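Long-range contacts in group 1 truncated hemoglobin (Tetrahymena pyriformis, PDB 3AQ9), which binds heme and oxygen, and probably acts in oxygen transport and nitric oxide detoxification: residues L81-I86 with V110-R115; E71-M76 with K116-K121; A19-F24 with H45-E50. The protein carries 1 engineered substitution. All blocks are in the same frame, centred on the assembly; numbering follows the deposited sequence.

Contact 1: L81-I86 with V110-R115; sequences LHFDAI and VIEHTR. With HEM (protoporphyrin IX containing Fe), chain C.
Phe83 of helix 80-96 lies against Arg115, near the junction of helices 101-112 and 115-118, and this pair forms the tight part of the contact. The Phe83 ring swings across to the other segment because chi1 (-169°) places CG opposite the backbone N. The aliphatic start of Arg115 lies over one face, CB standing 3.7 Å from the Phe83 ring centroid in a CH-pi contact. The arginine chain then bends at chi3 and brings the face of its guanidinium against the ring, at CD2. Here Phe83 CD2 approaches Arg115 CZ to 3.3 Å, although the two planes are inclined by 48° and do not stack flat. Thr114 OG1 and Ile111 O sit at the ring edge, near its plane. These polar atoms are paired with each other: Ile111 O accepts from Thr114 OG1 (2.7 Å) and also from Thr114 N. Branched apolar residues suit the heme side: Ile86 CG1 lies 3.3 Å from vinyl atom CAB of the heme, and Ile111 CG2 is 3.5 Å from CBC of the other vinyl.

The outer side is polar and partly exposed. Arg115 grips Glu112 side-on, NE meeting OE1 at 2.8 Å while NH2 takes OE2 by its syn lone pair. End-on, NH1 and NH2 converge on Asp84 OD2, with NH1 at 2.9 Å from OD2. The Asp84 carboxylate is turned 76° from the guanidinium, and both of these bonds are bent. NH2 thus serves both acids. Asp84 OD2 and Glu112 OE2 are 5.7 Å apart, so the shared arginine probably offsets their like charges, and a charged outer network closes over the apolar packing next to the heme.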
loop_
_atom_site.group_PDB
_atom_site.type_symbol
_atom_site.label_atom_id
_atom_site.label_comp_id
_atom_site.label_asym_id
_atom_site.label_seq_id
_atom_site.Cartn_x
_atom_site.Cartn_y
_atom_site.Cartn_z
ATOM N N LEU A 81 -0.798 -6.239 14.035
ATOM C CA LEU A 81 0.593 -5.715 13.919
ATOM C C LEU A 81 1.083 -5.734 12.474
ATOM O O LEU A 81 2.000 -4.975 12.064
ATOM C CB LEU A 81 1.543 -6.539 14.815
ATOM C CG LEU A 81 1.913 -7.869 14.144
ATOM C CD1 LEU A 81 3.348 -7.998 14.258
ATOM C CD2 LEU A 81 1.300 -8.883 14.873
ATOM N N HIS A 82 0.521 -6.641 11.673
ATOM C CA HIS A 82 0.940 -6.690 10.255
ATOM C C HIS A 82 0.404 -5.479 9.496
ATOM O O HIS A 82 1.145 -4.873 8.718
ATOM C CB HIS A 82 0.336 -7.903 9.562
ATOM C CG HIS A 82 0.731 -9.199 10.196
ATOM N ND1 HIS A 82 2.052 -9.583 10.422
ATOM C CD2 HIS A 82 -0.050 -10.226 10.628
ATOM C CE1 HIS A 82 2.044 -10.781 11.028
ATOM N NE2 HIS A 82 0.780 -11.174 11.168
ATOM N N PHE A 83 -0.838 -5.059 9.794
ATOM C CA PHE A 83 -1.355 -3.894 9.071
ATOM C C PHE A 83 -0.643 -2.658 9.559
ATOM O O PHE A 83 -0.325 -1.788 8.746
ATOM C CB PHE A 83 -2.884 -3.768 9.363
ATOM C CG PHE A 83 -3.581 -2.738 8.451
ATOM C CD1 PHE A 83 -4.213 -3.177 7.316
ATOM C CD2 PHE A 83 -3.644 -1.389 8.855
ATOM C CE1 PHE A 83 -4.899 -2.318 6.471
ATOM C CE2 PHE A 83 -4.325 -0.451 8.033
ATOM C CZ PHE A 83 -4.938 -0.936 6.820
ATOM N N ASP A 84 -0.381 -2.524 10.863
ATOM C CA ASP A 84 0.432 -1.376 11.299
ATOM C C ASP A 84 1.804 -1.268 10.628
ATOM O O ASP A 84 2.273 -0.211 10.244
ATOM C CB ASP A 84 0.734 -1.470 12.808
ATOM C CG ASP A 84 -0.512 -1.145 13.677
ATOM O OD1 ASP A 84 -0.411 -1.334 14.893
ATOM O OD2 ASP A 84 -1.554 -0.676 13.136
ATOM N N ALA A 85 2.427 -2.420 10.384
ATOM C CA ALA A 85 3.736 -2.395 9.728
ATOM C C ALA A 85 3.587 -1.895 8.286
ATOM O O ALA A 85 4.444 -1.156 7.799
ATOM C CB ALA A 85 4.352 -3.874 9.721
ATOM N N ILE A 86 2.549 -2.366 7.613
ATOM C CA ILE A 86 2.341 -1.858 6.222
ATOM C C ILE A 86 2.151 -0.340 6.262
ATOM O O ILE A 86 2.750 0.371 5.444
ATOM C CB ILE A 86 1.114 -2.550 5.537
ATOM C CG1 ILE A 86 1.429 -4.039 5.349
ATOM C CG2 ILE A 86 0.642 -1.727 4.239
ATOM C CD1 ILE A 86 2.626 -4.348 4.522
ATOM N N VAL A 110 -7.284 7.217 4.354
ATOM C CA VAL A 110 -8.097 6.453 3.355
ATOM C C VAL A 110 -7.766 4.977 3.472
ATOM O O VAL A 110 -8.631 4.135 3.610
ATOM C CB VAL A 110 -7.837 6.958 1.896
ATOM C CG1 VAL A 110 -8.466 5.966 0.886
ATOM C CG2 VAL A 110 -8.442 8.438 1.737
ATOM N N ILE A 111 -6.476 4.666 3.459
ATOM C CA ILE A 111 -6.072 3.215 3.421
ATOM C C ILE A 111 -6.445 2.526 4.705
ATOM O O ILE A 111 -6.824 1.325 4.697
ATOM C CB ILE A 111 -4.570 3.177 3.230
ATOM C CG1 ILE A 111 -4.283 3.754 1.853
ATOM C CG2 ILE A 111 -3.956 1.671 3.349
ATOM C CD1 ILE A 111 -2.785 4.133 1.600
ATOM N N GLU A 112 -6.501 3.283 5.811
ATOM C CA GLU A 112 -6.804 2.652 7.125
ATOM C C GLU A 112 -8.224 1.969 7.083
ATOM O O GLU A 112 -8.470 0.962 7.779
ATOM C CB GLU A 112 -6.770 3.768 8.220
ATOM C CG GLU A 112 -7.399 3.419 9.499
ATOM C CD GLU A 112 -6.595 2.232 10.235
ATOM O OE1 GLU A 112 -7.279 1.513 11.060
ATOM O OE2 GLU A 112 -5.372 2.156 10.032
ATOM N N HIS A 113 -9.151 2.497 6.264
ATOM C CA HIS A 113 -10.532 1.902 6.258
ATOM C C HIS A 113 -10.466 0.428 5.734
ATOM O O HIS A 113 -11.473 -0.294 5.976
ATOM C CB HIS A 113 -11.387 2.778 5.332
ATOM C CG HIS A 113 -11.795 4.055 5.980
ATOM N ND1 HIS A 113 -11.232 5.306 5.710
ATOM C CD2 HIS A 113 -12.697 4.239 6.960
ATOM C CE1 HIS A 113 -11.851 6.231 6.482
ATOM N NE2 HIS A 113 -12.737 5.596 7.254
ATOM N N THR A 114 -9.364 0.014 5.093
ATOM C CA THR A 114 -9.333 -1.375 4.563
ATOM C C THR A 114 -8.949 -2.356 5.653
ATOM O O THR A 114 -9.016 -3.592 5.410
ATOM C CB THR A 114 -8.348 -1.561 3.427
ATOM O OG1 THR A 114 -6.977 -1.267 3.853
ATOM C CG2 THR A 114 -8.672 -0.647 2.216
ATOM N N ARG A 115 -8.553 -1.849 6.840
ATOM C CA ARG A 115 -8.007 -2.795 7.882
ATOM C C ARG A 115 -9.042 -3.927 8.180
ATOM O O ARG A 115 -8.689 -5.131 8.196
ATOM C CB ARG A 115 -7.669 -2.028 9.137
ATOM C CG ARG A 115 -7.020 -2.988 10.253
ATOM C CD ARG A 115 -6.872 -2.185 11.611
ATOM N NE ARG A 115 -6.007 -0.971 11.504
ATOM C CZ ARG A 115 -4.722 -0.914 11.889
ATOM N NH1 ARG A 115 -4.033 -2.004 12.361
ATOM N NH2 ARG A 115 -4.072 0.236 11.765
HETATM C CHA HEM C . -2.250 -9.186 -2.147
HETATM C CHB HEM C . 0.301 -9.319 2.048
HETATM C CHC HEM C . -1.912 -5.294 3.509
HETATM C CHD HEM C . -3.189 -4.503 -1.160
HETATM C C1A HEM C . -1.380 -9.559 -1.137
HETATM C C2A HEM C . -0.574 -10.790 -1.103
HETATM C C3A HEM C . 0.131 -10.787 0.008
HETATM C C4A HEM C . -0.209 -9.618 0.787
HETATM C CMA HEM C . 1.160 -11.794 0.552
HETATM C CAA HEM C . -0.481 -11.792 -2.322
HETATM C CBA HEM C . -0.758 -13.311 -2.287
HETATM C CGA HEM C . -0.029 -13.668 -3.722
HETATM O O1A HEM C . -0.661 -13.391 -4.805
HETATM O O2A HEM C . 1.250 -13.801 -3.837
HETATM C C1B HEM C . -0.190 -8.234 2.827
HETATM C C2B HEM C . 0.160 -8.117 4.233
HETATM C C3B HEM C . -0.540 -7.054 4.662
HETATM C C4B HEM C . -1.210 -6.528 3.501
HETATM C CMB HEM C . 1.058 -9.022 5.075
HETATM C CAB HEM C . -0.557 -6.547 6.110
HETATM C CBB HEM C . -1.780 -6.266 6.532
HETATM C C1C HEM C . -2.390 -4.688 2.335
HETATM C C2C HEM C . -2.872 -3.331 2.251
HETATM C C3C HEM C . -3.185 -3.150 0.953
HETATM C C4C HEM C . -2.916 -4.344 0.208
HETATM C CMC HEM C . -2.926 -2.328 3.476
HETATM C CAC HEM C . -3.707 -1.855 0.225
HETATM C CBC HEM C . -4.207 -0.836 0.922
HETATM C C1D HEM C . -3.056 -5.736 -1.811
HETATM C C2D HEM C . -3.388 -5.889 -3.203
HETATM C C3D HEM C . -3.126 -7.285 -3.472
HETATM C C4D HEM C . -2.665 -7.825 -2.234
HETATM C CMD HEM C . -3.933 -4.883 -4.227
HETATM C CAD HEM C . -3.287 -7.980 -4.797
HETATM C CBD HEM C . -4.633 -8.509 -5.052
HETATM C CGD HEM C . -4.675 -9.061 -6.496
HETATM O O1D HEM C . -5.764 -9.245 -7.033
HETATM O O2D HEM C . -3.585 -9.588 -6.982
HETATM N NA HEM C . -1.111 -8.902 0.054
HETATM N NB HEM C . -1.075 -7.286 2.278
HETATM N NC HEM C . -2.434 -5.285 1.109
HETATM N ND HEM C . -2.544 -6.903 -1.184
HETATM FE FE HEM C . -1.811 -7.121 0.578
HETATM O O HOH W 1 0.040 -6.145 -0.111
#

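Contact 2: E71-M76 with K116-K121; sequences EAHKGM and KDMLGK. With HEM (protoporphyrin IX containing Fe), chain C.
The proximal side of the heme pocket is built here, where His73 meets Met118 close to the C terminus. His73 NE2 binds the heme iron at 2.1 Å, and its ND1 donates to Met69 O, which restrains rotation of the ring. Met118 SD lies over one face of the imidazole, 4.1 Å from the His73 ring centroid, in a sulfur-aromatic contact. Ala72 CB packs on the opposite face, small enough to fit close to the ring. A flexible, polarisable thioether suits the corner between ring and porphyrin: chi1 of Met118 (61°) sets CG between the backbone N and the carbonyl carbon, SD comes within 3.3 Å of heme CHC, and the bend at chi3 lays CE along the porphyrin.

Two type II turns, His73-Met76 and Met118-Lys121, face each other beyond the ring. Gly75 and Gly120 hold their third positions, where positive phi is readily adopted by glycine. The Gly75 N-H points almost straight (174°) at the terminal carboxylate, 2.8 Å from Lys121 OXT. Water 2 joins the turns, donating to His73 O and Met118 O and accepting from Lys121 N. An axial histidine on the iron, hydrogen-bonded to a backbone carbonyl, is the hallmark of the globin proximal site.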
loop_
_atom_site.group_PDB
_atom_site.type_symbol
_atom_site.label_atom_id
_atom_site.label_comp_id
_atom_site.label_asym_id
_atom_site.label_seq_id
_atom_site.Cartn_x
_atom_site.Cartn_y
_atom_site.Cartn_z
ATOM N N GLU A 71 -10.662 -10.997 -0.261
ATOM C CA GLU A 71 -10.216 -12.129 -1.123
ATOM C C GLU A 71 -8.693 -12.081 -1.204
ATOM O O GLU A 71 -8.044 -13.185 -1.291
ATOM C CB GLU A 71 -10.733 -11.893 -2.561
ATOM C CG GLU A 71 -12.278 -12.047 -2.643
ATOM C CD GLU A 71 -12.881 -11.439 -4.104
ATOM O OE1 GLU A 71 -12.288 -10.495 -4.823
ATOM O OE2 GLU A 71 -13.998 -11.950 -4.484
ATOM N N ALA A 72 -8.127 -10.884 -1.368
ATOM C CA ALA A 72 -6.634 -10.748 -1.594
ATOM C C ALA A 72 -5.846 -11.382 -0.401
ATOM O O ALA A 72 -4.795 -11.996 -0.637
ATOM C CB ALA A 72 -6.234 -9.353 -1.732
ATOM N N HIS A 73 -6.405 -11.323 0.798
ATOM C CA HIS A 73 -5.671 -11.771 1.998
ATOM C C HIS A 73 -6.335 -12.972 2.647
ATOM O O HIS A 73 -6.074 -13.272 3.838
ATOM C CB HIS A 73 -5.483 -10.599 2.982
ATOM C CG HIS A 73 -4.818 -9.420 2.305
ATOM N ND1 HIS A 73 -5.570 -8.374 1.788
ATOM C CD2 HIS A 73 -3.542 -9.209 1.927
ATOM C CE1 HIS A 73 -4.738 -7.518 1.159
ATOM N NE2 HIS A 73 -3.523 -7.961 1.380
ATOM N N LYS A 74 -7.145 -13.678 1.875
ATOM C CA LYS A 74 -7.925 -14.789 2.387
ATOM C C LYS A 74 -6.944 -15.894 2.813
ATOM O O LYS A 74 -5.939 -16.156 2.101
ATOM C CB LYS A 74 -8.874 -15.303 1.273
ATOM C CG LYS A 74 -9.884 -16.294 1.835
ATOM C CD LYS A 74 -11.042 -16.676 0.923
ATOM C CE LYS A 74 -12.406 -16.419 1.722
ATOM N NZ LYS A 74 -13.452 -17.371 1.203
ATOM N N GLY A 75 -7.187 -16.535 3.962
ATOM C CA GLY A 75 -6.335 -17.610 4.399
ATOM C C GLY A 75 -5.062 -17.157 5.129
ATOM O O GLY A 75 -4.410 -18.047 5.728
ATOM N N MET A 76 -4.758 -15.860 5.205
ATOM C CA MET A 76 -3.515 -15.415 5.794
ATOM C C MET A 76 -3.720 -15.154 7.329
ATOM O O MET A 76 -2.748 -15.097 8.049
ATOM C CB MET A 76 -3.054 -14.119 5.184
ATOM C CG MET A 76 -2.702 -14.356 3.654
ATOM S SD MET A 76 -2.143 -12.746 2.976
ATOM C CE MET A 76 -2.031 -13.082 1.232
ATOM N N LYS A 116 -10.292 -3.552 8.420
ATOM C CA LYS A 116 -11.263 -4.583 8.831
ATOM C C LYS A 116 -11.539 -5.556 7.704
ATOM O O LYS A 116 -12.074 -6.677 7.987
ATOM C CB LYS A 116 -12.571 -3.976 9.299
ATOM C CG LYS A 116 -13.299 -3.205 8.151
ATOM C CD LYS A 116 -14.676 -2.687 8.682
ATOM C CE LYS A 116 -15.440 -1.989 7.470
ATOM N NZ LYS A 116 -16.792 -1.689 8.011
ATOM N N ASP A 117 -11.252 -5.166 6.470
ATOM C CA ASP A 117 -11.569 -6.093 5.369
ATOM C C ASP A 117 -10.509 -7.219 5.225
ATOM O O ASP A 117 -10.829 -8.260 4.635
ATOM C CB ASP A 117 -11.638 -5.336 4.019
ATOM C CG ASP A 117 -12.842 -4.327 4.049
ATOM O OD1 ASP A 117 -13.870 -4.680 4.640
ATOM O OD2 ASP A 117 -12.550 -3.167 3.681
ATOM N N MET A 118 -9.295 -6.997 5.754
ATOM C CA MET A 118 -8.206 -7.983 5.484
ATOM C C MET A 118 -7.762 -8.684 6.764
ATOM O O MET A 118 -7.067 -9.697 6.680
ATOM C CB MET A 118 -7.067 -7.335 4.732
ATOM C CG MET A 118 -6.424 -6.179 5.535
ATOM S SD MET A 118 -5.042 -5.542 4.551
ATOM C CE MET A 118 -5.913 -4.614 3.242
ATOM N N LEU A 119 -8.019 -8.101 7.942
ATOM C CA LEU A 119 -7.543 -8.819 9.135
ATOM C C LEU A 119 -8.394 -10.095 9.412
ATOM O O LEU A 119 -9.653 -10.137 9.347
ATOM C CB LEU A 119 -7.605 -7.956 10.448
ATOM C CG LEU A 119 -6.634 -6.743 10.354
ATOM C CD1 LEU A 119 -6.699 -6.111 11.808
ATOM C CD2 LEU A 119 -5.212 -7.138 9.924
ATOM N N GLY A 120 -7.682 -11.163 9.814
ATOM C CA GLY A 120 -8.335 -12.349 10.297
ATOM C C GLY A 120 -9.115 -13.118 9.263
ATOM O O GLY A 120 -10.087 -13.790 9.635
ATOM N N LYS A 121 -8.674 -13.022 7.993
ATOM C CA LYS A 121 -9.379 -13.672 6.868
ATOM C C LYS A 121 -8.700 -14.959 6.429
ATOM O O LYS A 121 -7.660 -15.345 7.010
ATOM C CB LYS A 121 -9.516 -12.703 5.681
ATOM C CG LYS A 121 -10.230 -11.368 6.022
ATOM C CD LYS A 121 -11.619 -11.568 6.625
ATOM C CE LYS A 121 -12.266 -10.189 6.920
ATOM N NZ LYS A 121 -13.548 -10.467 7.664
ATOM O OXT LYS A 121 -9.309 -15.615 5.521
HETATM C CHA HEM C . -2.250 -9.186 -2.147
HETATM C CHB HEM C . 0.301 -9.319 2.048
HETATM C CHC HEM C . -1.912 -5.294 3.509
HETATM C CHD HEM C . -3.189 -4.503 -1.160
HETATM C C1A HEM C . -1.380 -9.559 -1.137
HETATM C C2A HEM C . -0.574 -10.790 -1.103
HETATM C C3A HEM C . 0.131 -10.787 0.008
HETATM C C4A HEM C . -0.209 -9.618 0.787
HETATM C CMA HEM C . 1.160 -11.794 0.552
HETATM C CAA HEM C . -0.481 -11.792 -2.322
HETATM C CBA HEM C . -0.758 -13.311 -2.287
HETATM C CGA HEM C . -0.029 -13.668 -3.722
HETATM O O1A HEM C . -0.661 -13.391 -4.805
HETATM O O2A HEM C . 1.250 -13.801 -3.837
HETATM C C1B HEM C . -0.190 -8.234 2.827
HETATM C C2B HEM C . 0.160 -8.117 4.233
HETATM C C3B HEM C . -0.540 -7.054 4.662
HETATM C C4B HEM C . -1.210 -6.528 3.501
HETATM C CMB HEM C . 1.058 -9.022 5.075
HETATM C CAB HEM C . -0.557 -6.547 6.110
HETATM C CBB HEM C . -1.780 -6.266 6.532
HETATM C C1C HEM C . -2.390 -4.688 2.335
HETATM C C2C HEM C . -2.872 -3.331 2.251
HETATM C C3C HEM C . -3.185 -3.150 0.953
HETATM C C4C HEM C . -2.916 -4.344 0.208
HETATM C CMC HEM C . -2.926 -2.328 3.476
HETATM C CAC HEM C . -3.707 -1.855 0.225
HETATM C CBC HEM C . -4.207 -0.836 0.922
HETATM C C1D HEM C . -3.056 -5.736 -1.811
HETATM C C2D HEM C . -3.388 -5.889 -3.203
HETATM C C3D HEM C . -3.126 -7.285 -3.472
HETATM C C4D HEM C . -2.665 -7.825 -2.234
HETATM C CMD HEM C . -3.933 -4.883 -4.227
HETATM C CAD HEM C . -3.287 -7.980 -4.797
HETATM C CBD HEM C . -4.633 -8.509 -5.052
HETATM C CGD HEM C . -4.675 -9.061 -6.496
HETATM O O1D HEM C . -5.764 -9.245 -7.033
HETATM O O2D HEM C . -3.585 -9.588 -6.982
HETATM N NA HEM C . -1.111 -8.902 0.054
HETATM N NB HEM C . -1.075 -7.286 2.278
HETATM N NC HEM C . -2.434 -5.285 1.109
HETATM N ND HEM C . -2.544 -6.903 -1.184
HETATM FE FE HEM C . -1.811 -7.121 0.578
HETATM O O HOH W 2 -6.164 -12.171 6.538
HETATM O O HOH W 1 0.040 -6.145 -0.111
#

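Contact 3: A19-F24 with H45-E50; sequences AAVPLF and HQTKQE. Engineered in segment 45-50: Glu50 (natural residue Gln). With HEM (protoporphyrin IX containing Fe), chain C.
This is a buried helix-helix packing contact on the distal side of the globin fold, joining helix 13-28 to helix 43-57, the B and E helices of the 2/2 globin sandwich. The short segments run at 133° to each other, with their axes 9.8 Å apart at closest approach, and the outer part of the fit is made by Val21, Pro22 and Thr47. Val21 CG1 meets Thr47 CG2 at 3.9 Å, the two side chains passing alongside and running opposite ways. Thr47 offers this methyl because CG2 is anti to its backbone N, while OG1 turns back along its own helix to bond Met43 O. A threonine can thus be apolar to its neighbour and polar to its helix. Pro22, whose nitrogen carries no hydrogen to bond the preceding turn, sits at a kink and brings CD to 4.3 Å from Thr47 CG2.

Nearer the heme, the side chains of Phe24 and Glu50, an engineered residue replacing the natural Gln, meet roughly perpendicular. Phe24 CE2 lies 3.5 Å from Glu50 OE2. Water 1, bound to the iron, donates to Glu50 OE1 at 3.1 Å, though the place of OE1 is less certain. Gln46 bends at chi2 over the porphyrin, its NE2 lying 3.3 Å from heme C4D.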
loop_
_atom_site.group_PDB
_atom_site.type_symbol
_atom_site.label_atom_id
_atom_site.label_comp_id
_atom_site.label_asym_id
_atom_site.label_seq_id
_atom_site.Cartn_x
_atom_site.Cartn_y
_atom_site.Cartn_z
ATOM N N ALA A 19 7.215 5.287 -8.375
ATOM C CA ALA A 19 8.425 5.248 -7.507
ATOM C C ALA A 19 8.045 4.769 -6.065
ATOM O O ALA A 19 8.792 4.025 -5.434
ATOM C CB ALA A 19 9.082 6.639 -7.467
ATOM N N ALA A 20 6.874 5.128 -5.570
ATOM C CA ALA A 20 6.540 4.815 -4.172
ATOM C C ALA A 20 6.330 3.302 -3.952
ATOM O O ALA A 20 6.781 2.751 -2.953
ATOM C CB ALA A 20 5.244 5.559 -3.836
ATOM N N VAL A 21 5.640 2.641 -4.901
ATOM C CA VAL A 21 5.350 1.210 -4.598
ATOM C C VAL A 21 6.622 0.352 -4.489
ATOM O O VAL A 21 6.720 -0.407 -3.525
ATOM C CB VAL A 21 4.282 0.623 -5.534
ATOM C CG1 VAL A 21 4.054 -0.853 -5.147
ATOM C CG2 VAL A 21 2.965 1.381 -5.249
ATOM N N PRO A 22 7.603 0.473 -5.401
ATOM C CA PRO A 22 8.823 -0.385 -5.242
ATOM C C PRO A 22 9.654 0.042 -4.044
ATOM O O PRO A 22 10.338 -0.787 -3.423
ATOM C CB PRO A 22 9.610 -0.184 -6.520
ATOM C CG PRO A 22 8.622 0.453 -7.503
ATOM C CD PRO A 22 7.463 1.056 -6.771
ATOM N N LEU A 23 9.583 1.344 -3.704
ATOM C CA LEU A 23 10.340 1.736 -2.486
ATOM C C LEU A 23 9.662 1.169 -1.239
ATOM O O LEU A 23 10.297 0.605 -0.311
ATOM C CB LEU A 23 10.427 3.268 -2.343
ATOM C CG LEU A 23 11.159 3.782 -1.084
ATOM C CD1 LEU A 23 12.532 2.985 -0.772
ATOM C CD2 LEU A 23 11.341 5.379 -1.208
ATOM N N PHE A 24 8.339 1.206 -1.222
ATOM C CA PHE A 24 7.584 0.646 -0.136
ATOM C C PHE A 24 7.865 -0.848 -0.079
ATOM O O PHE A 24 8.145 -1.368 1.023
ATOM C CB PHE A 24 6.117 0.913 -0.483
ATOM C CG PHE A 24 5.101 0.025 0.229
ATOM C CD1 PHE A 24 4.835 0.230 1.622
ATOM C CD2 PHE A 24 4.418 -0.975 -0.459
ATOM C CE1 PHE A 24 3.885 -0.602 2.254
ATOM C CE2 PHE A 24 3.428 -1.778 0.193
ATOM C CZ PHE A 24 3.167 -1.584 1.517
ATOM N N HIS A 45 4.224 -8.685 -10.539
ATOM C CA HIS A 45 2.791 -8.684 -10.543
ATOM C C HIS A 45 2.201 -7.889 -9.400
ATOM O O HIS A 45 1.206 -7.118 -9.516
ATOM C CB HIS A 45 2.214 -10.120 -10.475
ATOM C CG HIS A 45 0.767 -10.159 -10.860
ATOM N ND1 HIS A 45 -0.245 -10.427 -9.965
ATOM C CD2 HIS A 45 0.162 -9.811 -12.032
ATOM C CE1 HIS A 45 -1.406 -10.357 -10.591
ATOM N NE2 HIS A 45 -1.194 -9.971 -11.832
ATOM N N GLN A 46 2.668 -8.175 -8.178
ATOM C CA GLN A 46 2.172 -7.508 -7.003
ATOM C C GLN A 46 2.400 -5.978 -7.074
ATOM O O GLN A 46 1.511 -5.162 -6.712
ATOM C CB GLN A 46 2.895 -8.093 -5.767
ATOM C CG GLN A 46 2.433 -7.417 -4.429
ATOM C CD GLN A 46 0.962 -7.725 -4.139
ATOM O OE1 GLN A 46 0.433 -8.717 -4.678
ATOM N NE2 GLN A 46 0.333 -6.887 -3.316
ATOM N N THR A 47 3.582 -5.603 -7.559
ATOM C CA THR A 47 3.817 -4.159 -7.669
ATOM C C THR A 47 2.791 -3.512 -8.649
ATOM O O THR A 47 2.244 -2.416 -8.399
ATOM C CB THR A 47 5.299 -3.915 -8.184
ATOM O OG1 THR A 47 6.159 -4.353 -7.126
ATOM C CG2 THR A 47 5.549 -2.404 -8.385
ATOM N N LYS A 48 2.500 -4.194 -9.738
ATOM C CA LYS A 48 1.547 -3.628 -10.669
ATOM C C LYS A 48 0.117 -3.561 -10.083
ATOM O O LYS A 48 -0.573 -2.498 -10.133
ATOM C CB LYS A 48 1.446 -4.513 -11.879
ATOM C CG LYS A 48 0.609 -3.837 -13.013
ATOM C CD LYS A 48 -0.745 -4.587 -13.149
ATOM C CE LYS A 48 -1.192 -4.343 -14.640
ATOM N NZ LYS A 48 -2.075 -3.107 -14.575
ATOM N N GLN A 49 -0.342 -4.644 -9.462
ATOM C CA GLN A 49 -1.682 -4.604 -8.863
ATOM C C GLN A 49 -1.787 -3.557 -7.798
ATOM O O GLN A 49 -2.790 -2.839 -7.636
ATOM C CB GLN A 49 -1.984 -5.998 -8.202
ATOM C CG GLN A 49 -2.148 -7.069 -9.249
ATOM C CD GLN A 49 -3.311 -6.693 -10.213
ATOM O OE1 GLN A 49 -4.434 -6.569 -9.793
ATOM N NE2 GLN A 49 -3.046 -6.544 -11.405
ATOM N N GLU A 50 -0.807 -3.524 -6.908
ATOM C CA GLU A 50 -0.855 -2.565 -5.805
ATOM C C GLU A 50 -0.708 -1.114 -6.261
ATOM O O GLU A 50 -1.352 -0.194 -5.716
ATOM C CB GLU A 50 0.235 -2.985 -4.793
ATOM C CG GLU A 50 0.177 -2.239 -3.534
ATOM C CD GLU A 50 0.446 -3.205 -2.320
ATOM O OE1 GLU A 50 1.073 -4.370 -2.470
ATOM O OE2 GLU A 50 0.379 -2.618 -1.273
HETATM C CHA HEM C . -2.250 -9.186 -2.147
HETATM C CHB HEM C . 0.301 -9.319 2.048
HETATM C CHC HEM C . -1.912 -5.294 3.509
HETATM C CHD HEM C . -3.189 -4.503 -1.160
HETATM C C1A HEM C . -1.380 -9.559 -1.137
HETATM C C2A HEM C . -0.574 -10.790 -1.103
HETATM C C3A HEM C . 0.131 -10.787 0.008
HETATM C C4A HEM C . -0.209 -9.618 0.787
HETATM C CMA HEM C . 1.160 -11.794 0.552
HETATM C CAA HEM C . -0.481 -11.792 -2.322
HETATM C CBA HEM C . -0.758 -13.311 -2.287
HETATM C CGA HEM C . -0.029 -13.668 -3.722
HETATM O O1A HEM C . -0.661 -13.391 -4.805
HETATM O O2A HEM C . 1.250 -13.801 -3.837
HETATM C C1B HEM C . -0.190 -8.234 2.827
HETATM C C2B HEM C . 0.160 -8.117 4.233
HETATM C C3B HEM C . -0.540 -7.054 4.662
HETATM C C4B HEM C . -1.210 -6.528 3.501
HETATM C CMB HEM C . 1.058 -9.022 5.075
HETATM C CAB HEM C . -0.557 -6.547 6.110
HETATM C CBB HEM C . -1.780 -6.266 6.532
HETATM C C1C HEM C . -2.390 -4.688 2.335
HETATM C C2C HEM C . -2.872 -3.331 2.251
HETATM C C3C HEM C . -3.185 -3.150 0.953
HETATM C C4C HEM C . -2.916 -4.344 0.208
HETATM C CMC HEM C . -2.926 -2.328 3.476
HETATM C CAC HEM C . -3.707 -1.855 0.225
HETATM C CBC HEM C . -4.207 -0.836 0.922
HETATM C C1D HEM C . -3.056 -5.736 -1.811
HETATM C C2D HEM C . -3.388 -5.889 -3.203
HETATM C C3D HEM C . -3.126 -7.285 -3.472
HETATM C C4D HEM C . -2.665 -7.825 -2.234
HETATM C CMD HEM C . -3.933 -4.883 -4.227
HETATM C CAD HEM C . -3.287 -7.980 -4.797
HETATM C CBD HEM C . -4.633 -8.509 -5.052
HETATM C CGD HEM C . -4.675 -9.061 -6.496
HETATM O O1D HEM C . -5.764 -9.245 -7.033
HETATM O O2D HEM C . -3.585 -9.588 -6.982
HETATM N NA HEM C . -1.111 -8.902 0.054
HETATM N NB HEM C . -1.075 -7.286 2.278
HETATM N NC HEM C . -2.434 -5.285 1.109
HETATM N ND HEM C . -2.544 -6.903 -1.184
HETATM FE FE HEM C . -1.811 -7.121 0.578
HETATM O O HOH W 1 0.040 -6.145 -0.111
#

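In the fold
From the N terminus, contact 3 closes first, bringing 45-50 back to 19-24 across a mostly non-helical connection and pairing helices 13-28 and 43-57. Only after it is complete does contact 2 open at 71-76, so the two are in series. Contact 2 closes at the C terminus, tying the region of helix 69-72 to helix 115-118, and encloses contact 1, which ties helix 80-96 to the end region of helix 101-112. Contacts 1 and 2 touch where Phe83 packs on Met118, 3.7 Å between CD1 and SD, while contact 1 reaches contact 3 through Ile86 and Phe24. Contacts 2 and 3 stay about 6 Å apart at their nearest atoms, yet all three touch the heme.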